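Local coordinates for cupin type-2 domain-containing protein (Klebsiella pneumoniae subsp. pneumoniae MGH 78578, PDB 3H8U), which is of unknown function but contains a cupin (double-stranded beta-helix) domain, a fold whose members commonly bind a metal ion, at residues R22-G26 with E27-S31; H55-H59 with G60-W64; S111-P115 with G116-F120. One frame throughout, in Å; residues are numbered along the deposited sequence.

Contact 1: R22-G26 with E27-S31; sequences RPSNG and EPIRS
Arg22 and Ile29 face each other with their CA atoms 6.3 Å apart, where the chain doubles back between helix 17-20 and strand 31-35. The end-to-end directions of 22-26 and 27-31 differ by 164°, and Ser24 and Pro28 form the next facing pair toward the bend. At the bend, Gly26 N donates to Ser24 OG (3.2 Å, N-H...O angle 163°). This is an ST turn, with OG anti to the Ser24 N (chi1 -179°), on the side where the Gly26 N-H meets it.

Ile29 lies between the arms. Its CD1 reaches across to Ser24 CB at 3.6 Å and to Arg22 O at 3.5 Å, while CG2 lies against Arg22 CB at 4.0 Å. At the sheet end of the loop, Arg22 CG passes 3.7 Å from Ser31 OG. The polar ends turn back to the preceding helix: Ser31 OG bonds to Tyr20 O, and Arg22 NH1 to Glu19 O. Water 1 joins the two backbones, donating to Arg22 O (2.6 Å) and accepting from Ile29 N (3.0 Å).

The arms are therefore bridged by Ile29 and a water, with the ST turn at the bend, rather than by direct strand pairing.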
ATOM      1  N   ARG A  22      -9.894 -10.864  -7.487  1.00 28.79           N
ATOM      2  CA  ARG A  22     -11.159 -11.269  -8.092  1.00 28.22           C
ATOM      3  C   ARG A  22     -11.160 -10.915  -9.601  1.00 28.71           C
ATOM      4  O   ARG A  22     -11.666  -9.864  -9.985  1.00 28.72           O
ATOM      5  CB  ARG A  22     -12.318 -10.557  -7.382  1.00 28.07           C
ATOM      6  CG  ARG A  22     -12.470 -10.986  -5.906  1.00 27.90           C
ATOM      7  CD  ARG A  22     -12.884 -12.448  -5.765  1.00 27.92           C
ATOM      8  NE  ARG A  22     -13.033 -12.821  -4.345  1.00 27.58           N
ATOM      9  CZ  ARG A  22     -12.040 -13.256  -3.570  1.00 28.66           C
ATOM     10  NH1 ARG A  22     -10.834 -13.490  -4.065  1.00 27.62           N
ATOM     11  NH2 ARG A  22     -12.265 -13.513  -2.289  1.00 27.73           N
ATOM     12  N   PRO A  23     -10.541 -11.771 -10.437  1.00 28.20           N
ATOM     13  CA  PRO A  23     -10.483 -11.514 -11.880  1.00 28.49           C
ATOM     14  C   PRO A  23     -11.883 -11.513 -12.412  1.00 29.19           C
ATOM     15  O   PRO A  23     -12.727 -12.306 -11.946  1.00 28.75           O
ATOM     16  CB  PRO A  23      -9.708 -12.715 -12.443  1.00 28.10           C
ATOM     17  CG  PRO A  23      -9.002 -13.299 -11.267  1.00 28.94           C
ATOM     18  CD  PRO A  23      -9.878 -13.033 -10.078  1.00 28.75           C
ATOM     19  N   SER A  24     -12.159 -10.628 -13.364  1.00 29.68           N
ATOM     20  CA  SER A  24     -13.459 -10.621 -14.019  1.00 30.52           C
ATOM     21  C   SER A  24     -13.344 -10.228 -15.479  1.00 30.89           C
ATOM     22  O   SER A  24     -12.574  -9.361 -15.813  1.00 29.35           O
ATOM     23  CB  SER A  24     -14.396  -9.667 -13.316  1.00 30.94           C
ATOM     24  OG  SER A  24     -15.665  -9.684 -13.963  1.00 34.24           O
ATOM     25  N   ASN A  25     -14.152 -10.861 -16.325  1.00 32.39           N
ATOM     26  CA  ASN A  25     -14.192 -10.560 -17.765  1.00 33.71           C
ATOM     27  C   ASN A  25     -15.079  -9.362 -18.070  1.00 33.96           C
ATOM     28  O   ASN A  25     -15.146  -8.925 -19.216  1.00 34.06           O
ATOM     29  CB  ASN A  25     -14.621 -11.800 -18.587  1.00 33.77           C
ATOM     30  CG  ASN A  25     -13.459 -12.802 -18.821  1.00 36.19           C
ATOM     31  OD1 ASN A  25     -12.281 -12.423 -18.881  1.00 38.67           O
ATOM     32  ND2 ASN A  25     -13.807 -14.083 -18.993  1.00 39.10           N
ATOM     33  N   GLY A  26     -15.745  -8.819 -17.052  1.00 34.34           N
ATOM     34  CA  GLY A  26     -16.486  -7.567 -17.196  1.00 34.83           C
ATOM     35  C   GLY A  26     -15.720  -6.536 -16.403  1.00 35.01           C
ATOM     36  O   GLY A  26     -14.553  -6.752 -16.142  1.00 37.10           O
ATOM     37  N   GLU A  27     -16.375  -5.450 -15.985  1.00 34.42           N
ATOM     38  CA  GLU A  27     -15.724  -4.351 -15.223  1.00 33.80           C
ATOM     39  C   GLU A  27     -14.921  -4.897 -14.017  1.00 32.51           C
ATOM     40  O   GLU A  27     -15.388  -5.810 -13.317  1.00 31.82           O
ATOM     41  CB  GLU A  27     -16.752  -3.329 -14.689  1.00 34.08           C
ATOM     42  CG  GLU A  27     -17.764  -2.748 -15.687  1.00 36.48           C
ATOM     43  CD  GLU A  27     -17.157  -1.820 -16.721  1.00 39.75           C
ATOM     44  OE1 GLU A  27     -15.916  -1.798 -16.865  1.00 42.68           O
ATOM     45  OE2 GLU A  27     -17.931  -1.101 -17.404  1.00 42.06           O
ATOM     46  N   PRO A  28     -13.686  -4.393 -13.811  1.00 31.07           N
ATOM     47  CA  PRO A  28     -12.941  -4.892 -12.639  1.00 30.36           C
ATOM     48  C   PRO A  28     -13.727  -4.821 -11.348  1.00 29.90           C
ATOM     49  O   PRO A  28     -14.501  -3.881 -11.158  1.00 29.78           O
ATOM     50  CB  PRO A  28     -11.723  -3.968 -12.572  1.00 30.11           C
ATOM     51  CG  PRO A  28     -11.487  -3.584 -13.975  1.00 31.34           C
ATOM     52  CD  PRO A  28     -12.866  -3.485 -14.631  1.00 30.95           C
ATOM     53  N   ILE A  29     -13.524  -5.811 -10.477  1.00 29.15           N
ATOM     54  CA  ILE A  29     -14.227  -5.926  -9.196  1.00 29.42           C
ATOM     55  C   ILE A  29     -13.481  -5.202  -8.070  1.00 29.04           C
ATOM     56  O   ILE A  29     -12.275  -5.384  -7.890  1.00 29.07           O
ATOM     57  CB  ILE A  29     -14.393  -7.419  -8.790  1.00 28.96           C
ATOM     58  CG1 ILE A  29     -15.311  -8.102  -9.802  1.00 31.04           C
ATOM     59  CG2 ILE A  29     -14.927  -7.543  -7.315  1.00 30.06           C
ATOM     60  CD1 ILE A  29     -15.203  -9.618  -9.825  1.00 32.54           C
ATOM     61  N   ARG A  30     -14.209  -4.382  -7.319  1.00 27.95           N
ATOM     62  CA  ARG A  30     -13.628  -3.710  -6.176  1.00 28.84           C
ATOM     63  C   ARG A  30     -13.566  -4.695  -5.001  1.00 28.78           C
ATOM     64  O   ARG A  30     -14.553  -4.845  -4.241  1.00 29.98           O
ATOM     65  CB  ARG A  30     -14.478  -2.490  -5.835  1.00 28.41           C
ATOM     66  CG  ARG A  30     -13.963  -1.659  -4.688  1.00 29.44           C
ATOM     67  CD  ARG A  30     -14.871  -0.483  -4.450  1.00 31.45           C
ATOM     68  NE  ARG A  30     -14.426   0.377  -3.341  1.00 32.52           N
ATOM     69  CZ  ARG A  30     -14.947   0.379  -2.118  1.00 31.78           C
ATOM     70  NH1 ARG A  30     -15.952  -0.425  -1.807  1.00 33.03           N
ATOM     71  NH2 ARG A  30     -14.478   1.204  -1.198  1.00 31.68           N
ATOM     72  N   SER A  31     -12.438  -5.365  -4.841  1.00 28.49           N
ATOM     73  CA  SER A  31     -12.346  -6.398  -3.824  1.00 28.35           C
ATOM     74  C   SER A  31     -11.815  -5.771  -2.520  1.00 27.89           C
ATOM     75  O   SER A  31     -10.621  -5.530  -2.362  1.00 27.35           O
ATOM     76  CB  SER A  31     -11.484  -7.594  -4.297  1.00 27.57           C
ATOM     77  OG  SER A  31     -11.409  -8.627  -3.290  1.00 29.54           O
TER
HETATM   78  O   HOH W   1     -11.534  -7.724 -11.539  1.00 18.69           O

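Contact 2: H55-H59 with G60-W64; sequences HVHPH and GQDTW. With SO4 (sulfate ion), chain C.
His57 and Asp62 belong to the first cupin sequence motif, the HxH pair followed, after four intervening residues, by an acid, here an aspartate where glutamate is usual. The segment runs from the end of strand 51-56 round a loop into strand 61-68. By family resemblance, His55, His57 and Asp62, with His97, probably correspond to the usual metal-ligand positions of cupins; a water, not a metal, bridges His55 and Asp62 here.

Asp62 CG lies anti to its backbone N, which carries the carboxylate toward the histidines. His57 CE1 is 3.8 Å from Asp62 OD2, which lies at the ring edge, and ring and carboxylate planes stand 84° apart. The side chains of His55 and Asp62 cross at about a right angle, NE2 stays 4.1 Å from OD2, and water 2 spans the gap: it lies 2.9 Å from His55 NE2 and donates to Asp62 OD2 at 2.7 Å. That oxygen also accepts from Trp64 NE1 (3.0 Å), met from 56° out of the carboxylate plane, and from His97 NE2. Ser111 OG bonds to OD1, so both carboxylate oxygens are held and rotation is restricted.

Water 3 links His57 ND1 with Gly60 O, to which it donates, whereas the buried Gly60 N has no partner in the model. At the loop surface, His59 ND1 donates to O1 of a sulfate, probably from the crystallisation liquor, at 2.6 Å and a nearly straight 168°.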
ATOM      1  N   HIS A  55     -11.586   8.634 -12.298  1.00 29.15           N
ATOM      2  CA  HIS A  55     -12.375   9.205 -11.238  1.00 28.81           C
ATOM      3  C   HIS A  55     -11.524  10.142 -10.380  1.00 28.81           C
ATOM      4  O   HIS A  55     -10.297  10.164 -10.464  1.00 28.47           O
ATOM      5  CB  HIS A  55     -13.028   8.100 -10.374  1.00 28.73           C
ATOM      6  CG  HIS A  55     -12.072   7.163  -9.692  1.00 29.93           C
ATOM      7  ND1 HIS A  55     -11.327   6.208 -10.368  1.00 30.91           N
ATOM      8  CD2 HIS A  55     -11.804   6.980  -8.377  1.00 31.45           C
ATOM      9  CE1 HIS A  55     -10.621   5.510  -9.498  1.00 32.43           C
ATOM     10  NE2 HIS A  55     -10.915   5.932  -8.281  1.00 31.36           N
ATOM     11  N   VAL A  56     -12.235  10.932  -9.583  1.00 28.63           N
ATOM     12  CA  VAL A  56     -11.613  11.850  -8.648  0.50 28.89           C
ATOM     13  C   VAL A  56     -12.250  11.690  -7.249  1.00 28.93           C
ATOM     14  O   VAL A  56     -13.463  11.513  -7.130  1.00 28.75           O
ATOM     15  CB  VAL A  56     -11.737  13.319  -9.191  0.50 28.93           C
ATOM     16  CG1 VAL A  56     -13.182  13.664  -9.537  0.50 30.58           C
ATOM     17  CG2 VAL A  56     -11.152  14.329  -8.210  0.50 29.82           C
ATOM     18  N   HIS A  57     -11.431  11.748  -6.205  1.00 27.89           N
ATOM     19  CA  HIS A  57     -11.923  11.833  -4.842  1.00 29.10           C
ATOM     20  C   HIS A  57     -11.702  13.306  -4.481  1.00 29.57           C
ATOM     21  O   HIS A  57     -10.550  13.729  -4.347  1.00 29.09           O
ATOM     22  CB  HIS A  57     -11.120  10.981  -3.844  1.00 29.09           C
ATOM     23  CG  HIS A  57     -11.163   9.513  -4.111  1.00 29.29           C
ATOM     24  ND1 HIS A  57     -10.178   8.873  -4.823  1.00 31.38           N
ATOM     25  CD2 HIS A  57     -12.023   8.554  -3.711  1.00 30.44           C
ATOM     26  CE1 HIS A  57     -10.466   7.589  -4.907  1.00 30.93           C
ATOM     27  NE2 HIS A  57     -11.582   7.370  -4.236  1.00 32.92           N
ATOM     28  N   PRO A  58     -12.787  14.086  -4.329  1.00 29.24           N
ATOM     29  CA  PRO A  58     -12.666  15.503  -3.961  1.00 29.31           C
ATOM     30  C   PRO A  58     -11.932  15.765  -2.640  1.00 29.20           C
ATOM     31  O   PRO A  58     -11.308  16.826  -2.459  1.00 29.14           O
ATOM     32  CB  PRO A  58     -14.112  15.931  -3.841  1.00 29.18           C
ATOM     33  CG  PRO A  58     -14.810  15.072  -4.792  1.00 30.04           C
ATOM     34  CD  PRO A  58     -14.189  13.742  -4.583  1.00 29.23           C
ATOM     35  N   HIS A  59     -12.036  14.805  -1.740  1.00 29.09           N
ATOM     36  CA  HIS A  59     -11.512  14.938  -0.392  1.00 30.01           C
ATOM     37  C   HIS A  59     -10.773  13.707   0.112  1.00 30.25           C
ATOM     38  O   HIS A  59     -10.781  13.430   1.303  1.00 32.17           O
ATOM     39  CB  HIS A  59     -12.671  15.315   0.554  1.00 29.66           C
ATOM     40  CG  HIS A  59     -13.282  16.647   0.247  1.00 30.13           C
ATOM     41  ND1 HIS A  59     -14.608  16.793  -0.115  1.00 30.97           N
ATOM     42  CD2 HIS A  59     -12.729  17.878   0.147  1.00 30.05           C
ATOM     43  CE1 HIS A  59     -14.852  18.063  -0.380  1.00 28.91           C
ATOM     44  NE2 HIS A  59     -13.733  18.747  -0.224  1.00 31.32           N
ATOM     45  N   GLY A  60     -10.091  12.994  -0.781  1.00 30.24           N
ATOM     46  CA  GLY A  60      -9.284  11.844  -0.384  1.00 29.42           C
ATOM     47  C   GLY A  60      -8.116  11.656  -1.302  1.00 29.90           C
ATOM     48  O   GLY A  60      -8.132  12.153  -2.441  1.00 30.35           O
ATOM     49  N   GLN A  61      -7.089  10.998  -0.778  1.00 29.10           N
ATOM     50  CA  GLN A  61      -5.922  10.564  -1.524  1.00 29.09           C
ATOM     51  C   GLN A  61      -6.030   9.071  -1.794  1.00 29.46           C
ATOM     52  O   GLN A  61      -6.429   8.289  -0.906  1.00 29.68           O
ATOM     53  CB  GLN A  61      -4.649  10.857  -0.724  1.00 28.67           C
ATOM     54  CG  GLN A  61      -3.379  10.355  -1.406  1.00 29.20           C
ATOM     55  CD  GLN A  61      -2.173  10.776  -0.682  1.00 28.51           C
ATOM     56  OE1 GLN A  61      -2.114  11.920  -0.169  1.00 27.84           O
ATOM     57  NE2 GLN A  61      -1.140   9.929  -0.704  1.00 29.01           N
ATOM     58  N   ASP A  62      -5.691   8.679  -3.023  1.00 29.42           N
ATOM     59  CA  ASP A  62      -5.662   7.293  -3.418  1.00 29.55           C
ATOM     60  C   ASP A  62      -4.228   6.908  -3.793  1.00 28.73           C
ATOM     61  O   ASP A  62      -3.657   7.401  -4.774  1.00 29.10           O
ATOM     62  CB  ASP A  62      -6.602   7.059  -4.599  1.00 29.00           C
ATOM     63  CG  ASP A  62      -6.823   5.587  -4.907  1.00 28.62           C
ATOM     64  OD1 ASP A  62      -6.254   4.700  -4.202  1.00 31.29           O
ATOM     65  OD2 ASP A  62      -7.597   5.329  -5.880  1.00 31.39           O
ATOM     66  N   THR A  63      -3.656   6.050  -2.973  1.00 28.80           N
ATOM     67  CA  THR A  63      -2.297   5.574  -3.146  1.00 28.90           C
ATOM     68  C   THR A  63      -2.348   4.125  -3.635  1.00 29.62           C
ATOM     69  O   THR A  63      -2.893   3.249  -2.950  1.00 29.69           O
ATOM     70  CB  THR A  63      -1.475   5.649  -1.823  1.00 28.19           C
ATOM     71  OG1 THR A  63      -1.493   6.995  -1.330  1.00 30.33           O
ATOM     72  CG2 THR A  63      -0.017   5.250  -2.112  1.00 28.02           C
ATOM     73  N   TRP A  64      -1.791   3.886  -4.827  1.00 28.77           N
ATOM     74  CA  TRP A  64      -1.717   2.557  -5.384  1.00 29.46           C
ATOM     75  C   TRP A  64      -0.330   1.975  -5.289  1.00 29.71           C
ATOM     76  O   TRP A  64       0.652   2.630  -5.612  1.00 30.04           O
ATOM     77  CB  TRP A  64      -2.075   2.538  -6.871  1.00 30.40           C
ATOM     78  CG  TRP A  64      -3.418   2.992  -7.269  1.00 29.65           C
ATOM     79  CD1 TRP A  64      -4.434   3.416  -6.471  1.00 30.96           C
ATOM     80  CD2 TRP A  64      -3.928   3.008  -8.608  1.00 30.25           C
ATOM     81  NE1 TRP A  64      -5.536   3.691  -7.228  1.00 30.29           N
ATOM     82  CE2 TRP A  64      -5.252   3.468  -8.543  1.00 30.44           C
ATOM     83  CE3 TRP A  64      -3.389   2.657  -9.857  1.00 29.29           C
ATOM     84  CZ2 TRP A  64      -6.059   3.599  -9.667  1.00 30.30           C
ATOM     85  CZ3 TRP A  64      -4.192   2.786 -10.985  1.00 29.47           C
ATOM     86  CH2 TRP A  64      -5.512   3.250 -10.886  1.00 31.96           C
TER
HETATM   87  S   SO4 C 208     -16.443  13.575   0.224  1.00 70.04           S
HETATM   88  O1  SO4 C 208     -16.194  14.797  -0.547  1.00 71.58           O
HETATM   89  O2  SO4 C 208     -17.045  13.903   1.517  1.00 71.22           O
HETATM   90  O3  SO4 C 208     -17.369  12.726  -0.532  1.00 71.18           O
HETATM   91  O4  SO4 C 208     -15.176  12.892   0.471  1.00 70.18           O
HETATM   92  O   HOH W   2     -10.058   4.151  -6.216  1.00 20.51           O
HETATM   93  O   HOH W   3      -7.667  10.504  -4.904  1.00 17.16           O

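Contact 3: S111-P115 with G116-F120; sequences SVVAP and GNAGF. With SO4 (sulfate ion), chain C.
Pro115 and Ala118 close a type I beta turn where strand 107-114 gives way to the loop before strand 121-122. The evidence is the bond from Ala118 N to Pro115 O, 3.2 Å long with an N-H...O angle of 162°. A cis peptide precedes Pro115, making a sharp change of course at the end of the strand.

The close-packed part lies on the inner side of the turn. Ala118 CB comes within 3.4 Å of Pro115 O and meets Val113 CG1 at 4.0 Å. Val113 turns this methyl opposite its backbone N (chi1 171°), and its side chain also packs on His57 and Asp62. Pro115 CD adds a looser touch, 4.3 Å from Ala118 CB. Gly116 is buried, with its backbone hydrogen-bonded to Asn37. Ala114, by contrast, turns away from 116-120 and packs on Ala114 of the second subunit.

The outer side is far slacker. The side chain of exposed Asn117 comes back toward Pro115 with OD1, 4.1 Å from CB. Beyond it, the N of exposed Gly119 donates to sulfate O4 (3.1 Å) and only weakly to O3; the ion, probably from the crystallisation liquor, is shared with His59 ND1.

The turn bond, with the Gly116 to Asn37 pairing and a small apolar patch, thus holds the inner side, while on the solvent side the chain presents an N-H that can meet an anion.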
ATOM      1  N   SER A 111      -4.880  -0.553  -3.567  1.00 29.68           N
ATOM      2  CA  SER A 111      -5.305   0.823  -3.379  1.00 29.81           C
ATOM      3  C   SER A 111      -5.626   1.135  -1.909  1.00 29.90           C
ATOM      4  O   SER A 111      -6.425   0.416  -1.284  1.00 28.79           O
ATOM      5  CB  SER A 111      -6.566   1.081  -4.208  1.00 30.55           C
ATOM      6  OG  SER A 111      -7.221   2.259  -3.786  1.00 30.65           O
ATOM      7  N   VAL A 112      -5.029   2.219  -1.401  1.00 29.91           N
ATOM      8  CA  VAL A 112      -5.358   2.740  -0.086  1.00 30.08           C
ATOM      9  C   VAL A 112      -5.932   4.147  -0.274  1.00 29.42           C
ATOM     10  O   VAL A 112      -5.193   5.065  -0.614  1.00 30.26           O
ATOM     11  CB  VAL A 112      -4.140   2.766   0.856  1.00 29.22           C
ATOM     12  CG1 VAL A 112      -4.559   3.278   2.289  1.00 31.36           C
ATOM     13  CG2 VAL A 112      -3.479   1.381   0.920  1.00 29.60           C
ATOM     14  N   VAL A 113      -7.242   4.276  -0.052  1.00 29.14           N
ATOM     15  CA  VAL A 113      -7.928   5.571  -0.099  1.00 29.21           C
ATOM     16  C   VAL A 113      -8.068   6.114   1.308  1.00 29.07           C
ATOM     17  O   VAL A 113      -8.521   5.385   2.201  1.00 29.36           O
ATOM     18  CB  VAL A 113      -9.309   5.426  -0.752  1.00 28.91           C
ATOM     19  CG1 VAL A 113     -10.130   6.706  -0.627  1.00 28.79           C
ATOM     20  CG2 VAL A 113      -9.126   5.059  -2.238  1.00 30.43           C
ATOM     21  N   ALA A 114      -7.670   7.369   1.506  1.00 28.09           N
ATOM     22  CA  ALA A 114      -7.737   7.999   2.822  1.00 28.00           C
ATOM     23  C   ALA A 114      -8.281   9.413   2.684  1.00 28.38           C
ATOM     24  O   ALA A 114      -7.831  10.161   1.802  1.00 28.57           O
ATOM     25  CB  ALA A 114      -6.352   8.031   3.476  1.00 28.02           C
ATOM     26  N   PRO A 115      -9.257   9.790   3.532  1.00 30.00           N
ATOM     27  CA  PRO A 115      -9.929   9.013   4.586  1.00 30.74           C
ATOM     28  C   PRO A 115     -10.808   7.890   4.069  1.00 31.40           C
ATOM     29  O   PRO A 115     -11.093   7.817   2.894  1.00 31.77           O
ATOM     30  CB  PRO A 115     -10.798  10.058   5.314  1.00 31.51           C
ATOM     31  CG  PRO A 115     -10.417  11.307   4.823  1.00 31.72           C
ATOM     32  CD  PRO A 115      -9.756  11.174   3.508  1.00 29.59           C
ATOM     33  N   GLY A 116     -11.239   7.027   4.975  1.00 33.77           N
ATOM     34  CA  GLY A 116     -11.957   5.835   4.607  1.00 35.17           C
ATOM     35  C   GLY A 116     -13.289   6.122   3.957  1.00 36.57           C
ATOM     36  O   GLY A 116     -13.724   5.342   3.098  1.00 38.20           O
ATOM     37  N   ASN A 117     -13.893   7.247   4.308  1.00 36.96           N
ATOM     38  CA  ASN A 117     -15.202   7.615   3.758  1.00 38.99           C
ATOM     39  C   ASN A 117     -15.147   8.591   2.574  1.00 38.27           C
ATOM     40  O   ASN A 117     -16.166   9.169   2.212  1.00 39.11           O
ATOM     41  CB  ASN A 117     -16.129   8.155   4.868  1.00 39.57           C
ATOM     42  CG  ASN A 117     -15.834   9.605   5.261  1.00 43.26           C
ATOM     43  OD1 ASN A 117     -14.880  10.247   4.775  1.00 48.87           O
ATOM     44  ND2 ASN A 117     -16.675  10.136   6.163  1.00 45.66           N
ATOM     45  N   ALA A 118     -13.969   8.779   1.983  1.00 37.38           N
ATOM     46  CA  ALA A 118     -13.836   9.693   0.849  1.00 36.53           C
ATOM     47  C   ALA A 118     -14.689   9.198  -0.314  1.00 36.46           C
ATOM     48  O   ALA A 118     -14.535   8.057  -0.799  1.00 37.06           O
ATOM     49  CB  ALA A 118     -12.383   9.841   0.416  1.00 36.93           C
ATOM     50  N   GLY A 119     -15.587  10.071  -0.760  1.00 35.23           N
ATOM     51  CA  GLY A 119     -16.418   9.799  -1.917  1.00 35.46           C
ATOM     52  C   GLY A 119     -15.664  10.046  -3.206  1.00 34.68           C
ATOM     53  O   GLY A 119     -14.558  10.574  -3.190  1.00 35.11           O
ATOM     54  N   PHE A 120     -16.260   9.659  -4.318  1.00 34.33           N
ATOM     55  CA  PHE A 120     -15.629   9.872  -5.603  1.00 34.32           C
ATOM     56  C   PHE A 120     -16.652  10.240  -6.648  1.00 32.75           C
ATOM     57  O   PHE A 120     -17.868  10.044  -6.457  1.00 32.31           O
ATOM     58  CB  PHE A 120     -14.848   8.627  -6.046  1.00 36.33           C
ATOM     59  CG  PHE A 120     -15.730   7.512  -6.543  1.00 37.41           C
ATOM     60  CD1 PHE A 120     -16.077   7.443  -7.877  1.00 38.27           C
ATOM     61  CD2 PHE A 120     -16.236   6.571  -5.665  1.00 41.67           C
ATOM     62  CE1 PHE A 120     -16.911   6.454  -8.361  1.00 40.21           C
ATOM     63  CE2 PHE A 120     -17.086   5.560  -6.117  1.00 41.35           C
ATOM     64  CZ  PHE A 120     -17.425   5.498  -7.476  1.00 41.58           C
TER
HETATM   65  S   SO4 C 208     -16.443  13.575   0.224  1.00 70.04           S
HETATM   66  O1  SO4 C 208     -16.194  14.797  -0.547  1.00 71.58           O
HETATM   67  O2  SO4 C 208     -17.045  13.903   1.517  1.00 71.22           O
HETATM   68  O3  SO4 C 208     -17.369  12.726  -0.532  1.00 71.18           O
HETATM   69  O4  SO4 C 208     -15.176  12.892   0.471  1.00 70.18           O

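In the fold
The three contacts follow one another along the chain without overlap. Contacts 2 and 3 have centres about 6 Å apart and touch directly, because strands 61-68 and 107-114 are antiparallel neighbours in one five-stranded sheet; Gln61 N to Ala114 O is one of the probable backbone bonds between them, and both contacts reach the second subunit. Contact 1 stands apart, with its centre about 20 Å from that of contact 2 across the chain's centre and about 19 Å from that of contact 3. It enters at the edge of the same sheet, at strand 31-35, whereas contacts 2 and 3 connect that sheet with the other one of the cupin barrel, which holds strands 51-56 and 121-122.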